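Local coordinates for protein epoxyqueuosine reductase (Streptococcus thermophilus, PDB 5D6S) that binds cobalamin and two iron/sulfur clusters and belongs to the epoxyqueuosine reductase (QueG) family, at residues A[138-143]-A[150-155]; A[324-329]-A[351-356]. All blocks are in the same frame, centred on the assembly; numbering follows the deposited sequence.

Contact 1 (A[138-143]-A[150-155]); sequences RLAKGI and FEYKGM
The ring of Phe150 has a neighbour over each face. Ile143 brings its CG2 methyl over the centre of one face, 3.5 Å from the ring centroid and 14° off the normal, a CH-pi contact made nearly head-on; Tyr152, from the same segment as the phenylalanine, lays CD1 against the opposite face, offset toward the rim. The edge is met by the helix backbone: Ala140 O lies 3.5 Å from Phe150 CE2, near the ring plane. The second ring repeats the theme with a smaller partner. Ala140 CB stands over one face of Tyr152, 3.6 Å from the centroid, closest to CE2 and CZ on the hydroxyl side of the ring.

Torsions explain how these groups reach one another. In Ile143 a chi1 of -70° sets CG1 beside the backbone N and leaves CG2 anti to it, which sends this methyl to the ring, while CD1 only grazes Phe150 CZ at 4.2 Å. Phe150 likewise carries its ring opposite its own N, and the two side chains meet at about a right angle.

No hydrogen bond links the segments, so the association rests on apolar and CH-pi contacts. Phe150, Ile143 and Ala140 are buried, whereas Tyr152 is exposed. Ile143 also packs on Ile34 and Met37 of helix 30-40, and Phe150 on Thr197 of strand 190-197.

The pairing of Ala140 with Tyr152 and of Ile143 with Phe150 shows the chain doubling back: helix 128-144 ends, a short connection follows, and strand 152-155 runs the other way as an outermost strand of a four-stranded antiparallel sheet. It is the packing of a helix on an antiparallel sheet, as in alpha+beta folds.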
loop_
_atom_site.group_PDB
_atom_site.type_symbol
_atom_site.label_atom_id
_atom_site.label_comp_id
_atom_site.label_asym_id
_atom_site.label_seq_id
_atom_site.Cartn_x
_atom_site.Cartn_y
_atom_site.Cartn_z
ATOM N N ARG A 138 8.086 20.899 9.828
ATOM C CA ARG A 138 9.430 21.490 9.942
ATOM C C ARG A 138 9.779 22.463 8.798
ATOM O O ARG A 138 10.261 23.577 9.032
ATOM C CB ARG A 138 10.488 20.374 10.032
ATOM C CG ARG A 138 10.920 20.059 11.457
ATOM C CD ARG A 138 10.803 18.588 11.810
ATOM N NE ARG A 138 11.685 17.721 11.023
ATOM C CZ ARG A 138 12.999 17.601 11.197
ATOM N NH1 ARG A 138 13.635 18.305 12.126
ATOM N NH2 ARG A 138 13.691 16.763 10.438
ATOM N N LEU A 139 9.522 22.028 7.573
ATOM C CA LEU A 139 9.675 22.871 6.387
ATOM C C LEU A 139 8.829 24.154 6.468
ATOM O O LEU A 139 9.296 25.231 6.158
ATOM C CB LEU A 139 9.275 22.078 5.138
ATOM C CG LEU A 139 9.853 22.587 3.834
ATOM C CD1 LEU A 139 11.296 22.125 3.716
ATOM C CD2 LEU A 139 9.032 22.106 2.641
ATOM N N ALA A 140 7.567 24.020 6.860
ATOM C CA ALA A 140 6.706 25.183 7.051
ATOM C C ALA A 140 7.227 26.093 8.171
ATOM O O ALA A 140 7.206 27.301 8.013
ATOM C CB ALA A 140 5.270 24.761 7.332
ATOM N N LYS A 141 7.692 25.530 9.292
ATOM C CA LYS A 141 8.206 26.351 10.424
ATOM C C LYS A 141 9.488 27.080 10.012
ATOM O O LYS A 141 9.725 28.209 10.434
ATOM C CB LYS A 141 8.464 25.524 11.697
ATOM N N GLY A 142 10.303 26.425 9.188
ATOM C CA GLY A 142 11.533 27.015 8.661
ATOM C C GLY A 142 11.324 28.029 7.551
ATOM O O GLY A 142 12.242 28.790 7.235
ATOM N N ILE A 143 10.132 28.033 6.953
ATOM C CA ILE A 143 9.729 29.065 5.984
ATOM C C ILE A 143 9.012 30.246 6.681
ATOM O O ILE A 143 9.115 31.386 6.227
ATOM C CB ILE A 143 8.839 28.473 4.858
ATOM C CG1 ILE A 143 9.659 27.566 3.953
ATOM C CG2 ILE A 143 8.213 29.563 3.984
ATOM C CD1 ILE A 143 8.831 26.767 2.967
ATOM N N PHE A 150 3.027 34.081 5.233
ATOM C CA PHE A 150 3.140 32.738 4.685
ATOM C C PHE A 150 1.875 31.938 5.010
ATOM O O PHE A 150 1.439 31.898 6.170
ATOM C CB PHE A 150 4.376 32.047 5.261
ATOM C CG PHE A 150 4.555 30.636 4.806
ATOM C CD1 PHE A 150 4.242 30.254 3.501
ATOM C CD2 PHE A 150 5.078 29.681 5.678
ATOM C CE1 PHE A 150 4.438 28.947 3.088
ATOM C CE2 PHE A 150 5.281 28.369 5.267
ATOM C CZ PHE A 150 4.962 28.004 3.970
ATOM N N GLU A 151 1.288 31.318 3.989
ATOM C CA GLU A 151 0.103 30.478 4.174
ATOM C C GLU A 151 0.306 29.126 3.514
ATOM O O GLU A 151 0.780 29.056 2.383
ATOM C CB GLU A 151 -1.138 31.153 3.605
ATOM C CG GLU A 151 -1.668 32.295 4.464
ATOM C CD GLU A 151 -3.079 32.732 4.082
ATOM O OE1 GLU A 151 -3.666 32.177 3.107
ATOM O OE2 GLU A 151 -3.613 33.621 4.786
ATOM N N TYR A 152 -0.068 28.055 4.221
ATOM C CA TYR A 152 0.145 26.698 3.709
ATOM C C TYR A 152 -0.943 25.694 4.049
ATOM O O TYR A 152 -1.836 25.951 4.845
ATOM C CB TYR A 152 1.493 26.153 4.178
ATOM C CG TYR A 152 1.640 26.014 5.673
ATOM C CD1 TYR A 152 1.927 27.108 6.459
ATOM C CD2 TYR A 152 1.538 24.769 6.298
ATOM C CE1 TYR A 152 2.095 26.977 7.827
ATOM C CE2 TYR A 152 1.718 24.635 7.666
ATOM C CZ TYR A 152 1.995 25.754 8.416
ATOM O OH TYR A 152 2.126 25.662 9.774
ATOM N N LYS A 153 -0.830 24.531 3.420
ATOM C CA LYS A 153 -1.779 23.445 3.561
ATOM C C LYS A 153 -1.055 22.161 3.158
ATOM O O LYS A 153 -0.754 21.953 1.990
ATOM C CB LYS A 153 -2.993 23.735 2.676
ATOM C CG LYS A 153 -3.965 22.597 2.486
ATOM C CD LYS A 153 -4.481 22.063 3.802
ATOM C CE LYS A 153 -5.696 21.191 3.550
ATOM N NZ LYS A 153 -5.873 20.240 4.672
ATOM N N GLY A 154 -0.759 21.320 4.142
ATOM C CA GLY A 154 0.009 20.092 3.918
ATOM C C GLY A 154 -0.854 18.885 3.589
ATOM O O GLY A 154 -1.915 18.702 4.159
ATOM N N MET A 155 -0.365 18.039 2.691
ATOM C CA MET A 155 -1.041 16.796 2.327
ATOM C C MET A 155 -0.060 15.627 2.235
ATOM O O MET A 155 1.048 15.787 1.748
ATOM C CB MET A 155 -1.753 16.960 0.982
ATOM C CG MET A 155 -2.925 17.899 1.049
ATOM S SD MET A 155 -3.671 18.034 -0.571
ATOM C CE MET A 155 -5.167 18.936 -0.161
#

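Contact 2 (A[324-329]-A[351-356])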
loop_
_atom_site.group_PDB
_atom_site.type_symbol
_atom_site.label_atom_id
_atom_site.label_comp_id
_atom_site.label_asym_id
_atom_site.label_seq_id
_atom_site.Cartn_x
_atom_site.Cartn_y
_atom_site.Cartn_z
ATOM N N ASN A 324 -5.407 -12.380 5.855
ATOM C CA ASN A 324 -4.356 -12.559 4.871
ATOM C C ASN A 324 -3.329 -13.592 5.324
ATOM O O ASN A 324 -2.823 -14.372 4.526
ATOM C CB ASN A 324 -3.635 -11.234 4.593
ATOM C CG ASN A 324 -4.554 -10.193 4.001
ATOM O OD1 ASN A 324 -5.613 -10.521 3.476
ATOM N ND2 ASN A 324 -4.153 -8.937 4.066
ATOM N N ALA A 325 -3.057 -13.606 6.615
ATOM C CA ALA A 325 -2.103 -14.530 7.171
ATOM C C ALA A 325 -2.614 -15.941 7.044
ATOM O O ALA A 325 -1.838 -16.865 6.761
ATOM C CB ALA A 325 -1.810 -14.178 8.635
ATOM N N ILE A 326 -3.916 -16.132 7.261
ATOM C CA ILE A 326 -4.532 -17.458 7.048
ATOM C C ILE A 326 -4.344 -17.855 5.600
ATOM O O ILE A 326 -3.998 -18.997 5.285
ATOM C CB ILE A 326 -6.008 -17.465 7.417
ATOM C CG1 ILE A 326 -6.145 -17.370 8.933
ATOM C CG2 ILE A 326 -6.668 -18.739 6.923
ATOM C CD1 ILE A 326 -7.505 -16.900 9.363
ATOM N N ILE A 327 -4.505 -16.889 4.714
ATOM C CA ILE A 327 -4.312 -17.167 3.315
ATOM C C ILE A 327 -2.863 -17.558 3.022
ATOM O O ILE A 327 -2.609 -18.466 2.218
ATOM C CB ILE A 327 -4.771 -16.002 2.458
ATOM C CG1 ILE A 327 -6.300 -15.878 2.571
ATOM C CG2 ILE A 327 -4.377 -16.225 1.008
ATOM C CD1 ILE A 327 -6.878 -14.560 2.079
ATOM N N ALA A 328 -1.920 -16.856 3.631
ATOM C CA ALA A 328 -0.506 -17.152 3.422
ATOM C C ALA A 328 -0.223 -18.569 3.873
ATOM O O ALA A 328 0.353 -19.368 3.127
ATOM C CB ALA A 328 0.362 -16.178 4.210
ATOM N N LEU A 329 -0.656 -18.891 5.093
ATOM C CA LEU A 329 -0.506 -20.254 5.604
ATOM C C LEU A 329 -1.096 -21.310 4.657
ATOM O O LEU A 329 -0.516 -22.382 4.493
ATOM C CB LEU A 329 -1.149 -20.384 6.970
ATOM C CG LEU A 329 -0.356 -19.661 8.025
ATOM C CD1 LEU A 329 -1.168 -19.627 9.316
ATOM C CD2 LEU A 329 0.987 -20.319 8.256
ATOM N N PRO A 351 -16.257 -14.395 11.798
ATOM C CA PRO A 351 -16.719 -15.211 10.674
ATOM C C PRO A 351 -15.873 -15.130 9.415
ATOM O O PRO A 351 -15.701 -16.137 8.734
ATOM C CB PRO A 351 -18.118 -14.675 10.403
ATOM C CG PRO A 351 -18.541 -14.053 11.683
ATOM C CD PRO A 351 -17.309 -13.503 12.315
ATOM N N ILE A 352 -15.352 -13.958 9.074
ATOM C CA ILE A 352 -14.468 -13.874 7.896
ATOM C C ILE A 352 -13.292 -14.822 8.054
ATOM O O ILE A 352 -12.982 -15.606 7.133
ATOM C CB ILE A 352 -13.939 -12.458 7.624
ATOM C CG1 ILE A 352 -14.874 -11.698 6.711
ATOM C CG2 ILE A 352 -12.626 -12.485 6.855
ATOM C CD1 ILE A 352 -16.271 -11.639 7.222
ATOM N N HIS A 353 -12.678 -14.809 9.241
ATOM C CA HIS A 353 -11.588 -15.732 9.537
ATOM C C HIS A 353 -12.010 -17.196 9.492
ATOM O O HIS A 353 -11.295 -18.029 8.925
ATOM C CB HIS A 353 -10.969 -15.437 10.885
ATOM C CG HIS A 353 -10.293 -14.114 10.954
ATOM N ND1 HIS A 353 -9.968 -13.507 12.149
ATOM C CD2 HIS A 353 -9.921 -13.258 9.979
ATOM C CE1 HIS A 353 -9.365 -12.357 11.899
ATOM N NE2 HIS A 353 -9.344 -12.174 10.590
ATOM N N THR A 354 -13.162 -17.502 10.066
ATOM C CA THR A 354 -13.682 -18.850 10.011
ATOM C C THR A 354 -13.790 -19.341 8.580
ATOM O O THR A 354 -13.317 -20.424 8.222
ATOM C CB THR A 354 -15.061 -18.927 10.680
ATOM O OG1 THR A 354 -14.949 -18.607 12.072
ATOM C CG2 THR A 354 -15.669 -20.340 10.541
ATOM N N ALA A 355 -14.466 -18.561 7.752
ATOM C CA ALA A 355 -14.706 -18.973 6.360
ATOM C C ALA A 355 -13.387 -19.105 5.610
ATOM O O ALA A 355 -13.192 -19.983 4.787
ATOM C CB ALA A 355 -15.597 -17.978 5.675
ATOM N N THR A 356 -12.467 -18.224 5.915
ATOM C CA THR A 356 -11.162 -18.263 5.240
ATOM C C THR A 356 -10.419 -19.522 5.698
ATOM O O THR A 356 -9.896 -20.265 4.880
ATOM C CB THR A 356 -10.371 -16.999 5.521
ATOM O OG1 THR A 356 -11.177 -15.865 5.161
ATOM C CG2 THR A 356 -9.102 -17.006 4.752
#
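Ile326 reaches across to Thr356 and His353 with different branches, and its course from CB outward sets out most of the interface. CB already lies 4.1 Å from Thr356 CG2. Beyond it the chain forks: CG2 goes on to meet the same threonine methyl, Thr356 CG2, at 3.7 Å, whereas the longer branch continues past CG1 to CD1, which comes to rest 4.1 Å from His353 CB and beside that residue's carbonyl oxygen. The fork is set by chi1 of -71°, with CG2 opposite the backbone N and CG1 opposite the carbonyl carbon, so that one isoleucine spans successive turns of the other helix.

Thr356 returns the contact with a single methyl. Its CG2 touches Ile326 CG2 on one hand and Ile327 CG1, again at 3.7 Å, on the other; Ile327 meets it at about a right angle. The hydroxyl is turned back onto its own helix, where OG1 donates to Ile352 O over 2.7 Å. That oxygen also accepts from Thr356 N, and the two donors reach it from opposite faces of the carbonyl plane, OG1 39° out of it. The polar end of this buried threonine is thereby satisfied within the turn, leaving the methyl for the neighbouring helix.

His353 meets Ile326 CD1 with its CB and the near part of its ring, which CD1 approaches obliquely, while its NE2 is hydrogen-bonded to Asn319 O, a second tie to helix 318-331. Leu341 and Ile344 of helix 338-347 close over Ile326 as well.

The two segments run nearly parallel, 10° apart with axes 9.8 Å from each other, and an intervening helix, 338-347, packs beside both. Such stacking of like-directed helices is characteristic of alpha-solenoids, consistent with a HEAT-like helical C-terminal region.

In the fold
Contact 1 and contact 2 illustrate two ways of packing a helix, one against a sheet and one against another helix, in separate parts of one chain. They lie on opposite sides of the chain's centre, with their own centres 44 Å apart and nearest atoms about 25 Å apart, and they follow one another in sequence without touching. The cobalamin pocket draws on residues between 57 and 267, so contact 2 contributes nothing to it. Neither contact supplies a residue to the two iron/sulfur cluster pockets, whose residues, between 176 and 272, fall between them along the chain.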